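Local coordinates for molybdenum ABC transporter, periplasmic molybdenum-binding protein (Vibrio cholerae, PDB 4RXL), which binds tungstate and probably captures molybdate and tungstate in the periplasm for delivery to an ABC importer, at residues Ala53-Ala59 against Tyr197-Asn203; Ala44-Glu48 against Tyr66-Leu72; Leu86-Thr92 against Val181-Phe187. All coordinates share one frame; numbering follows the deposited sequence.

In the fold
Contacts 1 and 2 lie on the same side of the chain's centre, about 10 Å apart between centres, and touch through Phe56 on Leu67 and Leu202 on Ile47. Helix 40-49, strand 55-57 and helix 61-69 follow one another, and strand 195-201 returns late in the chain to pair with strand 55-57. Contact 3 sits on the opposite side, its centre about 29 Å from contact 1 and 33 Å from contact 2, formed by strands that both come between the two segments of contact 1. Strand 78-91 neighbours both 181-186 and 195-201, so this long strand links the sheet regions of contacts 1 and 3, consistent with the two lobes of a periplasmic binding protein, with the tungstate between them.

Contact 1. Residues Ala53-Ala59 against Tyr197-Asn203; sequences ADLFISA and YPLAQLN. With WO4 (tungstate(VI)ion), chain B.
Tyr197 lies against Ser58 and Ala59, and its side chain can be followed outward from the backbone. CB passes the carbonyl of Ser58. In the ring, CD2 comes within 3.2 Å of Ser58 O and CE2 reaches 3.7 Å from Ala59 CB. Ala59 CA stands over one ring face, 4.1 Å from the centroid and 29° off the normal, which meets the geometry of a CH-pi contact, whereas Ile57 CG2 approaches the ring edge. At the tip, OH is hydrogen-bonded to Ser13 and Asn84; Ser13 OG also bonds the tungstate, which makes Tyr197 a second-shell residue of the anion pocket. Tyr197 CG lies beside the backbone N, opposite the carbonyl carbon (chi1 -69°), and this places the ring alongside Ala59. Ala59 CB is in turn 3.7 Å from O4 of the tungstate.

Behind this end the backbones pair antiparallel, and the axes of strands 55-57 and 197-201 approach to 4.6 Å. Phe56 and Ala200 form a hydrogen-bonded pair; Ala200 N gives a nearly straight bond of 2.8 Å to Phe56 O. Leu55 with Gln201 and Ile57 with Leu199 are non-hydrogen-bonded pairs on the other face, where Leu199 CD1 packs 3.7 Å from Ile57 CG1. Past the strand ends, Asn203 ND2 donates to Asp54 OD1 at 2.8 Å, meeting it on the anti side of the carboxylate, with the carboxylate and the Asn203 amide planes 74° apart. Lys205 forms a salt bridge with that same oxygen, so OD1 has two partners.

Strand 55-57 also bonds to strand 6-11, which makes it an interior strand of the mixed sheet. Helix 206-215 covers the face of Leu55, Leu199 and Gln201, while Phe56 and Leu202 face helix 40-49.

Contact 2. Residues Ala44-Glu48 against Tyr66-Leu72; sequences ARQIE and YLVEKGL
Tyr66 and Glu48 make the principal polar link. Tyr66 OH donates to Glu48 OE1 over 2.5 Å, a short bond received on the syn side of the carboxylate but 27° out of its plane. OE1 lies near the plane of the ring at its edge, and the carboxylate stands almost perpendicular to that ring, the planes being 89° apart. Glu48 reaches it with an extended chain, CG pointing opposite the backbone N (chi1 177°). A water bridges from the same hydroxyl to Arg45, donating to Tyr66 OH and accepting from Arg45 NE.

The ionic component is looser. Lys70 NZ lies 3.3 Å from Glu48 OE2, a salt bridge whose hydrogen bond is weak. The lysine chain bends at chi2, and its CE comes 3.4 Å above the plane of the Tyr66 ring, offset toward the rim.

Apolar packing lies on the inner side. Leu67 CD1 and CD2 straddle Ile47 CG2, each at 4.1 Å, with the two side chains crossing at about a right angle; CD2 also approaches Ala44 O. Leu72 CD1 rests 3.7 Å from Glu48 CA. Leu72 follows Gly71, whose positive phi closes helix 61-69 in a Schellman motif. Beneath, Ala44, Ile47 and Leu67 all pack on Phe56 of strand 55-57.

Chemically, the joint grades from an apolar floor against the sheet to a polar outer margin. Glu48 OE1 takes the phenol and OE2 the weaker lysine bond, so the negative charge is probably stabilised by both groups.

Contact 3. Residues Leu86-Thr92 against Val181-Phe187; sequences LVLIRPT and VTIVTAF
Leu88 O receives two backbone donors: Val184 N at 2.7 Å and, more weakly, Thr185 N at 3.5 Å. Two consecutive residues thus face Leu88, and the register slips by one before Ile89 pairs with Ile183. To one side of this point, Leu88 N bonds to Thr185 O; to the other, Arg90 and Thr182 exchange a pair of bonds. Val184 turns its side chain toward strand 86-91, where CG2 packs 3.7 Å from Arg90 CG.

Around this backbone core, Arg90 runs alongside Thr182 and points the same way. Thr182 CB lies 3.8 Å above the guanidinium plane, over its centre. That plane is held from the edge by Thr92 O, which accepts from Arg90 NH1 at 2.9 Å, while the hydroxyls of Thr92 and Thr182 are hydrogen-bonded at 2.9 Å between their OG1 atoms. At the other end Phe187 brings its ring edge to the Leu86 backbone, with CD2 3.9 Å from Leu86 CD2, and a water joins Leu86 N to Phe187 O.

Farther out, strand 168-171 bonds to Val87 and Ile89, and helices 153-161 and 172-177 cover Ile89. Leu86 is near the pocket residue Tyr171. Val184 and Thr185 both opposite Leu88, with the one-residue shift in register, define a classic beta bulge, here in the sheet of a ModA-family periplasmic binding protein.

Contact 1. Residues Ala53-Ala59 against Tyr197-Asn203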
loop_
_atom_site.group_PDB
_atom_site.type_symbol
_atom_site.label_atom_id
_atom_site.label_comp_id
_atom_site.label_asym_id
_atom_site.label_seq_id
_atom_site.Cartn_x
_atom_site.Cartn_y
_atom_site.Cartn_z
ATOM N N ALA A 53 -17.875 7.918 4.159
ATOM C CA ALA A 53 -17.124 6.860 3.560
ATOM C C ALA A 53 -18.034 5.666 3.621
ATOM O O ALA A 53 -18.624 5.391 4.653
ATOM C CB ALA A 53 -15.847 6.601 4.326
ATOM N N ASP A 54 -18.216 5.017 2.486
ATOM C CA ASP A 54 -19.042 3.818 2.413
ATOM C C ASP A 54 -18.192 2.567 2.504
ATOM O O ASP A 54 -18.615 1.569 3.064
ATOM C CB ASP A 54 -19.866 3.844 1.133
ATOM C CG ASP A 54 -20.855 5.015 1.112
ATOM O OD1 ASP A 54 -21.859 4.965 1.862
ATOM O OD2 ASP A 54 -20.634 6.005 0.360
ATOM N N LEU A 55 -17.005 2.635 1.941
ATOM C CA LEU A 55 -16.066 1.506 1.875
ATOM C C LEU A 55 -14.683 1.992 2.177
ATOM O O LEU A 55 -14.318 3.121 1.785
ATOM C CB LEU A 55 -16.024 0.901 0.464
ATOM C CG LEU A 55 -17.266 0.265 -0.158
ATOM C CD1 LEU A 55 -16.917 -0.208 -1.558
ATOM C CD2 LEU A 55 -17.750 -0.880 0.697
ATOM N N PHE A 56 -13.903 1.119 2.797
ATOM C CA PHE A 56 -12.499 1.378 3.120
ATOM C C PHE A 56 -11.609 0.208 2.766
ATOM O O PHE A 56 -11.857 -0.898 3.169
ATOM C CB PHE A 56 -12.376 1.682 4.618
ATOM C CG PHE A 56 -10.942 1.907 5.115
ATOM C CD1 PHE A 56 -10.035 2.732 4.463
ATOM C CD2 PHE A 56 -10.526 1.299 6.277
ATOM C CE1 PHE A 56 -8.761 2.940 4.995
ATOM C CE2 PHE A 56 -9.250 1.483 6.775
ATOM C CZ PHE A 56 -8.379 2.320 6.150
ATOM N N ILE A 57 -10.573 0.442 1.985
ATOM C CA ILE A 57 -9.577 -0.584 1.683
ATOM C C ILE A 57 -8.272 -0.145 2.318
ATOM O O ILE A 57 -7.702 0.880 1.961
ATOM C CB ILE A 57 -9.376 -0.763 0.159
ATOM C CG1 ILE A 57 -10.696 -1.229 -0.483
ATOM C CG2 ILE A 57 -8.217 -1.716 -0.161
ATOM C CD1 ILE A 57 -10.660 -1.222 -2.006
ATOM N N SER A 58 -7.785 -0.930 3.253
ATOM C CA SER A 58 -6.508 -0.657 3.930
ATOM C C SER A 58 -5.383 -1.506 3.375
ATOM O O SER A 58 -5.619 -2.593 2.864
ATOM C CB SER A 58 -6.704 -0.984 5.400
ATOM O OG SER A 58 -5.537 -0.723 6.147
ATOM N N ALA A 59 -4.137 -1.035 3.497
ATOM C CA ALA A 59 -2.966 -1.818 3.123
ATOM C C ALA A 59 -2.415 -2.667 4.268
ATOM O O ALA A 59 -1.379 -3.344 4.104
ATOM C CB ALA A 59 -1.911 -0.920 2.541
ATOM N N TYR A 197 -4.730 -6.710 2.261
ATOM C CA TYR A 197 -5.641 -5.588 2.098
ATOM C C TYR A 197 -7.066 -5.940 2.467
ATOM O O TYR A 197 -7.759 -6.566 1.684
ATOM C CB TYR A 197 -5.674 -5.140 0.623
ATOM C CG TYR A 197 -4.411 -4.510 0.132
ATOM C CD1 TYR A 197 -3.337 -5.277 -0.187
ATOM C CD2 TYR A 197 -4.297 -3.109 -0.055
ATOM C CE1 TYR A 197 -2.148 -4.703 -0.627
ATOM C CE2 TYR A 197 -3.137 -2.540 -0.525
ATOM C CZ TYR A 197 -2.062 -3.343 -0.833
ATOM O OH TYR A 197 -0.873 -2.796 -1.282
ATOM N N PRO A 198 -7.508 -5.562 3.650
ATOM C CA PRO A 198 -8.924 -5.739 3.941
ATOM C C PRO A 198 -9.814 -4.711 3.254
ATOM O O PRO A 198 -9.433 -3.568 3.050
ATOM C CB PRO A 198 -9.006 -5.549 5.453
ATOM C CG PRO A 198 -7.839 -4.712 5.794
ATOM C CD PRO A 198 -6.754 -5.025 4.791
ATOM N N LEU A 199 -11.039 -5.129 2.975
ATOM C CA LEU A 199 -12.085 -4.279 2.464
ATOM C C LEU A 199 -13.140 -4.233 3.547
ATOM O O LEU A 199 -13.703 -5.283 3.918
ATOM C CB LEU A 199 -12.642 -4.873 1.183
ATOM C CG LEU A 199 -13.987 -4.382 0.656
ATOM C CD1 LEU A 199 -13.894 -2.929 0.208
ATOM C CD2 LEU A 199 -14.450 -5.288 -0.468
ATOM N N ALA A 200 -13.399 -3.035 4.063
ATOM C CA ALA A 200 -14.390 -2.833 5.118
ATOM C C ALA A 200 -15.636 -2.149 4.568
ATOM O O ALA A 200 -15.540 -1.127 3.879
ATOM C CB ALA A 200 -13.776 -2.009 6.232
ATOM N N GLN A 201 -16.805 -2.677 4.891
ATOM C CA GLN A 201 -18.042 -2.097 4.457
ATOM C C GLN A 201 -18.581 -1.303 5.656
ATOM O O GLN A 201 -18.891 -1.897 6.696
ATOM C CB GLN A 201 -19.005 -3.222 4.046
ATOM C CG GLN A 201 -20.250 -2.757 3.328
ATOM C CD GLN A 201 -21.222 -3.902 3.045
ATOM O OE1 GLN A 201 -20.800 -4.997 2.673
ATOM N NE2 GLN A 201 -22.520 -3.655 3.239
ATOM N N LEU A 202 -18.713 0.013 5.533
ATOM C CA LEU A 202 -19.009 0.874 6.673
ATOM C C LEU A 202 -20.508 1.097 6.932
ATOM O O LEU A 202 -20.897 1.736 7.913
ATOM C CB LEU A 202 -18.271 2.208 6.499
ATOM C CG LEU A 202 -16.756 2.083 6.664
ATOM C CD1 LEU A 202 -16.020 2.800 5.562
ATOM C CD2 LEU A 202 -16.343 2.625 8.026
ATOM N N ASN A 203 -21.365 0.562 6.075
ATOM C CA ASN A 203 -22.796 0.646 6.273
ATOM C C ASN A 203 -23.485 -0.466 5.483
ATOM O O ASN A 203 -22.800 -1.225 4.775
ATOM C CB ASN A 203 -23.335 2.038 5.898
ATOM C CG ASN A 203 -23.028 2.428 4.464
ATOM O OD1 ASN A 203 -23.372 1.715 3.521
ATOM N ND2 ASN A 203 -22.387 3.577 4.293
HETATM W W WO4 B . -0.256 2.696 1.827
HETATM O O1 WO4 B . 0.521 4.489 1.349
HETATM O O2 WO4 B . 1.042 1.397 2.728
HETATM O O3 WO4 B . -1.855 2.979 3.090
HETATM O O4 WO4 B . -0.905 1.745 0.113
#

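Contact 2. Residues Ala44-Glu48 against Tyr66-Leu72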
loop_
_atom_site.group_PDB
_atom_site.type_symbol
_atom_site.label_atom_id
_atom_site.label_comp_id
_atom_site.label_asym_id
_atom_site.label_seq_id
_atom_site.Cartn_x
_atom_site.Cartn_y
_atom_site.Cartn_z
ATOM N N ALA A 44 -8.186 6.057 7.710
ATOM C CA ALA A 44 -8.929 5.514 8.851
ATOM C C ALA A 44 -9.290 6.560 9.891
ATOM O O ALA A 44 -10.392 6.544 10.456
ATOM C CB ALA A 44 -8.147 4.388 9.519
ATOM N N ARG A 45 -8.354 7.467 10.183
ATOM C CA ARG A 45 -8.547 8.489 11.181
ATOM C C ARG A 45 -9.557 9.526 10.733
ATOM O O ARG A 45 -10.301 10.051 11.530
ATOM C CB ARG A 45 -7.216 9.143 11.576
ATOM C CG ARG A 45 -6.359 8.175 12.350
ATOM C CD ARG A 45 -4.948 8.650 12.529
ATOM N NE ARG A 45 -4.311 7.939 13.646
ATOM C CZ ARG A 45 -3.003 7.708 13.768
ATOM N NH1 ARG A 45 -2.140 8.084 12.828
ATOM N NH2 ARG A 45 -2.558 7.072 14.849
ATOM N N GLN A 46 -9.595 9.737 9.429
ATOM C CA GLN A 46 -10.605 10.611 8.839
ATOM C C GLN A 46 -11.998 10.033 8.950
ATOM O O GLN A 46 -12.947 10.720 9.362
ATOM C CB GLN A 46 -10.308 10.751 7.365
ATOM C CG GLN A 46 -9.162 11.657 7.046
ATOM C CD GLN A 46 -9.725 12.764 6.269
ATOM O OE1 GLN A 46 -9.790 12.693 5.042
ATOM N NE2 GLN A 46 -10.320 13.702 6.974
ATOM N N ILE A 47 -12.101 8.739 8.590
ATOM C CA ILE A 47 -13.365 8.006 8.802
ATOM C C ILE A 47 -13.838 8.051 10.277
ATOM O O ILE A 47 -15.000 8.294 10.568
ATOM C CB ILE A 47 -13.235 6.563 8.312
ATOM C CG1 ILE A 47 -12.992 6.536 6.788
ATOM C CG2 ILE A 47 -14.447 5.729 8.693
ATOM C CD1 ILE A 47 -12.534 5.204 6.242
ATOM N N GLU A 48 -12.915 7.821 11.211
ATOM C CA GLU A 48 -13.229 7.909 12.644
ATOM C C GLU A 48 -13.762 9.276 13.036
ATOM O O GLU A 48 -14.693 9.364 13.797
ATOM C CB GLU A 48 -12.009 7.556 13.484
ATOM C CG GLU A 48 -12.229 7.690 14.986
ATOM C CD GLU A 48 -10.972 7.391 15.780
ATOM O OE1 GLU A 48 -9.874 7.608 15.243
ATOM O OE2 GLU A 48 -11.083 6.924 16.922
ATOM N N TYR A 66 -8.976 -1.317 13.467
ATOM C CA TYR A 66 -9.128 -0.071 14.208
ATOM C C TYR A 66 -10.570 0.443 14.138
ATOM O O TYR A 66 -11.173 0.791 15.161
ATOM C CB TYR A 66 -8.178 0.952 13.618
ATOM C CG TYR A 66 -8.178 2.301 14.269
ATOM C CD1 TYR A 66 -7.395 2.541 15.382
ATOM C CD2 TYR A 66 -8.921 3.355 13.747
ATOM C CE1 TYR A 66 -7.378 3.781 15.993
ATOM C CE2 TYR A 66 -8.902 4.611 14.340
ATOM C CZ TYR A 66 -8.127 4.812 15.461
ATOM O OH TYR A 66 -8.131 6.032 16.099
ATOM N N LEU A 67 -11.113 0.461 12.924
ATOM C CA LEU A 67 -12.519 0.824 12.736
ATOM C C LEU A 67 -13.516 -0.147 13.311
ATOM O O LEU A 67 -14.554 0.261 13.770
ATOM C CB LEU A 67 -12.815 1.064 11.251
ATOM C CG LEU A 67 -11.968 2.166 10.611
ATOM C CD1 LEU A 67 -12.318 2.244 9.128
ATOM C CD2 LEU A 67 -12.146 3.520 11.302
ATOM N N VAL A 68 -13.198 -1.438 13.315
ATOM C CA VAL A 68 -14.073 -2.399 13.957
ATOM C C VAL A 68 -14.089 -2.135 15.462
ATOM O O VAL A 68 -15.137 -2.101 16.094
ATOM C CB VAL A 68 -13.616 -3.846 13.673
ATOM C CG1 VAL A 68 -14.387 -4.854 14.503
ATOM C CG2 VAL A 68 -13.755 -4.162 12.195
ATOM N N GLU A 69 -12.901 -1.953 16.017
ATOM C CA GLU A 69 -12.755 -1.722 17.450
ATOM C C GLU A 69 -13.500 -0.483 17.925
ATOM O O GLU A 69 -14.039 -0.468 19.035
ATOM C CB GLU A 69 -11.275 -1.606 17.806
ATOM C CG GLU A 69 -10.578 -2.959 17.868
ATOM C CD GLU A 69 -9.081 -2.838 18.078
ATOM O OE1 GLU A 69 -8.595 -1.716 18.344
ATOM O OE2 GLU A 69 -8.391 -3.875 17.987
ATOM N N LYS A 70 -13.524 0.553 17.077
ATOM C CA LYS A 70 -14.223 1.798 17.400
ATOM C C LYS A 70 -15.732 1.707 17.163
ATOM O O LYS A 70 -16.457 2.643 17.452
ATOM C CB LYS A 70 -13.666 2.970 16.595
ATOM C CG LYS A 70 -12.198 3.260 16.734
ATOM C CD LYS A 70 -11.749 3.712 18.091
ATOM C CE LYS A 70 -10.230 3.836 18.104
ATOM N NZ LYS A 70 -9.689 4.803 19.097
ATOM N N GLY A 71 -16.209 0.594 16.622
ATOM C CA GLY A 71 -17.639 0.380 16.458
ATOM C C GLY A 71 -18.216 0.928 15.164
ATOM O O GLY A 71 -19.431 0.972 15.019
ATOM N N LEU A 72 -17.362 1.329 14.227
ATOM C CA LEU A 72 -17.790 1.905 12.954
ATOM C C LEU A 72 -17.948 0.889 11.827
ATOM O O LEU A 72 -18.537 1.209 10.799
ATOM C CB LEU A 72 -16.790 2.964 12.497
ATOM C CG LEU A 72 -16.571 4.066 13.533
ATOM C CD1 LEU A 72 -15.333 4.885 13.220
ATOM C CD2 LEU A 72 -17.823 4.934 13.656
HETATM O O HOH W 1 -5.929 7.890 16.087
#

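Contact 3. Residues Leu86-Thr92 against Val181-Phe187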
loop_
_atom_site.group_PDB
_atom_site.type_symbol
_atom_site.label_atom_id
_atom_site.label_comp_id
_atom_site.label_asym_id
_atom_site.label_seq_id
_atom_site.Cartn_x
_atom_site.Cartn_y
_atom_site.Cartn_z
ATOM N N LEU A 86 6.829 -6.649 -0.728
ATOM C CA LEU A 86 7.594 -5.426 -0.483
ATOM C C LEU A 86 8.941 -5.493 -1.224
ATOM O O LEU A 86 9.613 -6.538 -1.226
ATOM C CB LEU A 86 7.846 -5.290 1.015
ATOM C CG LEU A 86 8.131 -3.906 1.596
ATOM C CD1 LEU A 86 6.860 -3.092 1.634
ATOM C CD2 LEU A 86 8.701 -4.050 2.991
ATOM N N VAL A 87 9.300 -4.374 -1.858
ATOM C CA VAL A 87 10.507 -4.293 -2.652
ATOM C C VAL A 87 11.338 -3.053 -2.362
ATOM O O VAL A 87 10.863 -2.045 -1.829
ATOM C CB VAL A 87 10.194 -4.362 -4.159
ATOM C CG1 VAL A 87 9.514 -5.692 -4.482
ATOM C CG2 VAL A 87 9.324 -3.202 -4.608
ATOM N N LEU A 88 12.612 -3.200 -2.706
ATOM C CA LEU A 88 13.574 -2.137 -2.665
ATOM C C LEU A 88 13.743 -1.682 -4.098
ATOM O O LEU A 88 14.068 -2.483 -4.994
ATOM C CB LEU A 88 14.888 -2.652 -2.106
ATOM C CG LEU A 88 16.017 -1.626 -1.930
ATOM C CD1 LEU A 88 15.638 -0.552 -0.912
ATOM C CD2 LEU A 88 17.248 -2.380 -1.505
ATOM N N ILE A 89 13.548 -0.388 -4.313
ATOM C CA ILE A 89 13.684 0.222 -5.636
ATOM C C ILE A 89 14.756 1.305 -5.698
ATOM O O ILE A 89 15.147 1.874 -4.686
ATOM C CB ILE A 89 12.344 0.803 -6.148
ATOM C CG1 ILE A 89 11.729 1.810 -5.170
ATOM C CG2 ILE A 89 11.303 -0.279 -6.352
ATOM C CD1 ILE A 89 10.722 2.723 -5.823
ATOM N N ARG A 90 15.189 1.571 -6.926
ATOM C CA ARG A 90 16.145 2.624 -7.265
ATOM C C ARG A 90 15.583 3.354 -8.490
ATOM O O ARG A 90 14.751 2.783 -9.206
ATOM C CB ARG A 90 17.507 2.000 -7.641
ATOM C CG ARG A 90 17.477 1.152 -8.906
ATOM C CD ARG A 90 18.867 0.690 -9.300
ATOM N NE ARG A 90 18.876 -0.178 -10.482
ATOM C CZ ARG A 90 18.874 0.238 -11.753
ATOM N NH1 ARG A 90 18.834 1.531 -12.059
ATOM N NH2 ARG A 90 18.910 -0.658 -12.736
ATOM N N PRO A 91 16.036 4.599 -8.752
ATOM C CA PRO A 91 15.669 5.241 -10.013
ATOM C C PRO A 91 16.348 4.504 -11.148
ATOM O O PRO A 91 17.507 4.110 -10.995
ATOM C CB PRO A 91 16.217 6.669 -9.890
ATOM C CG PRO A 91 16.716 6.815 -8.497
ATOM C CD PRO A 91 16.887 5.446 -7.912
ATOM N N THR A 92 15.638 4.315 -12.256
ATOM C CA THR A 92 16.138 3.501 -13.355
ATOM C C THR A 92 17.426 4.092 -13.912
ATOM O O THR A 92 18.337 3.360 -14.301
ATOM C CB THR A 92 15.095 3.361 -14.484
ATOM O OG1 THR A 92 13.940 2.678 -13.992
ATOM C CG2 THR A 92 15.659 2.569 -15.661
ATOM N N VAL A 181 11.377 3.649 -12.211
ATOM C CA VAL A 181 12.110 2.911 -11.176
ATOM C C VAL A 181 12.351 1.461 -11.559
ATOM O O VAL A 181 11.643 0.889 -12.382
ATOM C CB VAL A 181 11.402 2.948 -9.800
ATOM C CG1 VAL A 181 11.062 4.381 -9.434
ATOM C CG2 VAL A 181 10.152 2.081 -9.804
ATOM N N THR A 182 13.369 0.889 -10.929
ATOM C CA THR A 182 13.732 -0.502 -11.109
ATOM C C THR A 182 13.815 -1.186 -9.749
ATOM O O THR A 182 14.277 -0.595 -8.771
ATOM C CB THR A 182 15.092 -0.600 -11.825
ATOM O OG1 THR A 182 15.023 0.100 -13.073
ATOM C CG2 THR A 182 15.486 -2.058 -12.074
ATOM N N ILE A 183 13.401 -2.447 -9.707
ATOM C CA ILE A 183 13.521 -3.251 -8.494
ATOM C C ILE A 183 14.969 -3.722 -8.283
ATOM O O ILE A 183 15.590 -4.301 -9.176
ATOM C CB ILE A 183 12.537 -4.434 -8.518
ATOM C CG1 ILE A 183 11.099 -3.913 -8.572
ATOM C CG2 ILE A 183 12.719 -5.309 -7.288
ATOM C CD1 ILE A 183 10.068 -4.988 -8.767
ATOM N N VAL A 184 15.503 -3.426 -7.105
ATOM C CA VAL A 184 16.815 -3.883 -6.730
ATOM C C VAL A 184 16.699 -5.296 -6.159
ATOM O O VAL A 184 17.435 -6.193 -6.550
ATOM C CB VAL A 184 17.487 -2.921 -5.741
ATOM C CG1 VAL A 184 18.861 -3.446 -5.349
ATOM C CG2 VAL A 184 17.620 -1.541 -6.368
ATOM N N THR A 185 15.749 -5.489 -5.255
ATOM C CA THR A 185 15.485 -6.799 -4.687
ATOM C C THR A 185 14.151 -6.746 -3.964
ATOM O O THR A 185 13.598 -5.675 -3.746
ATOM C CB THR A 185 16.623 -7.274 -3.743
ATOM O OG1 THR A 185 16.562 -8.700 -3.582
ATOM C CG2 THR A 185 16.525 -6.637 -2.381
ATOM N N ALA A 186 13.598 -7.915 -3.673
ATOM C CA ALA A 186 12.388 -8.032 -2.919
ATOM C C ALA A 186 12.743 -8.523 -1.522
ATOM O O ALA A 186 13.618 -9.369 -1.361
ATOM C CB ALA A 186 11.457 -9.027 -3.597
ATOM N N PHE A 187 12.037 -8.008 -0.526
ATOM C CA PHE A 187 12.220 -8.465 0.857
ATOM C C PHE A 187 11.621 -9.851 1.065
ATOM O O PHE A 187 10.584 -10.174 0.465
ATOM C CB PHE A 187 11.611 -7.448 1.827
ATOM C CG PHE A 187 12.353 -6.165 1.859
ATOM C CD1 PHE A 187 13.484 -6.035 2.641
ATOM C CD2 PHE A 187 11.956 -5.114 1.062
ATOM C CE1 PHE A 187 14.174 -4.861 2.660
ATOM C CE2 PHE A 187 12.656 -3.933 1.065
ATOM C CZ PHE A 187 13.771 -3.814 1.859
HETATM O O HOH W 2 7.938 -9.016 0.682
#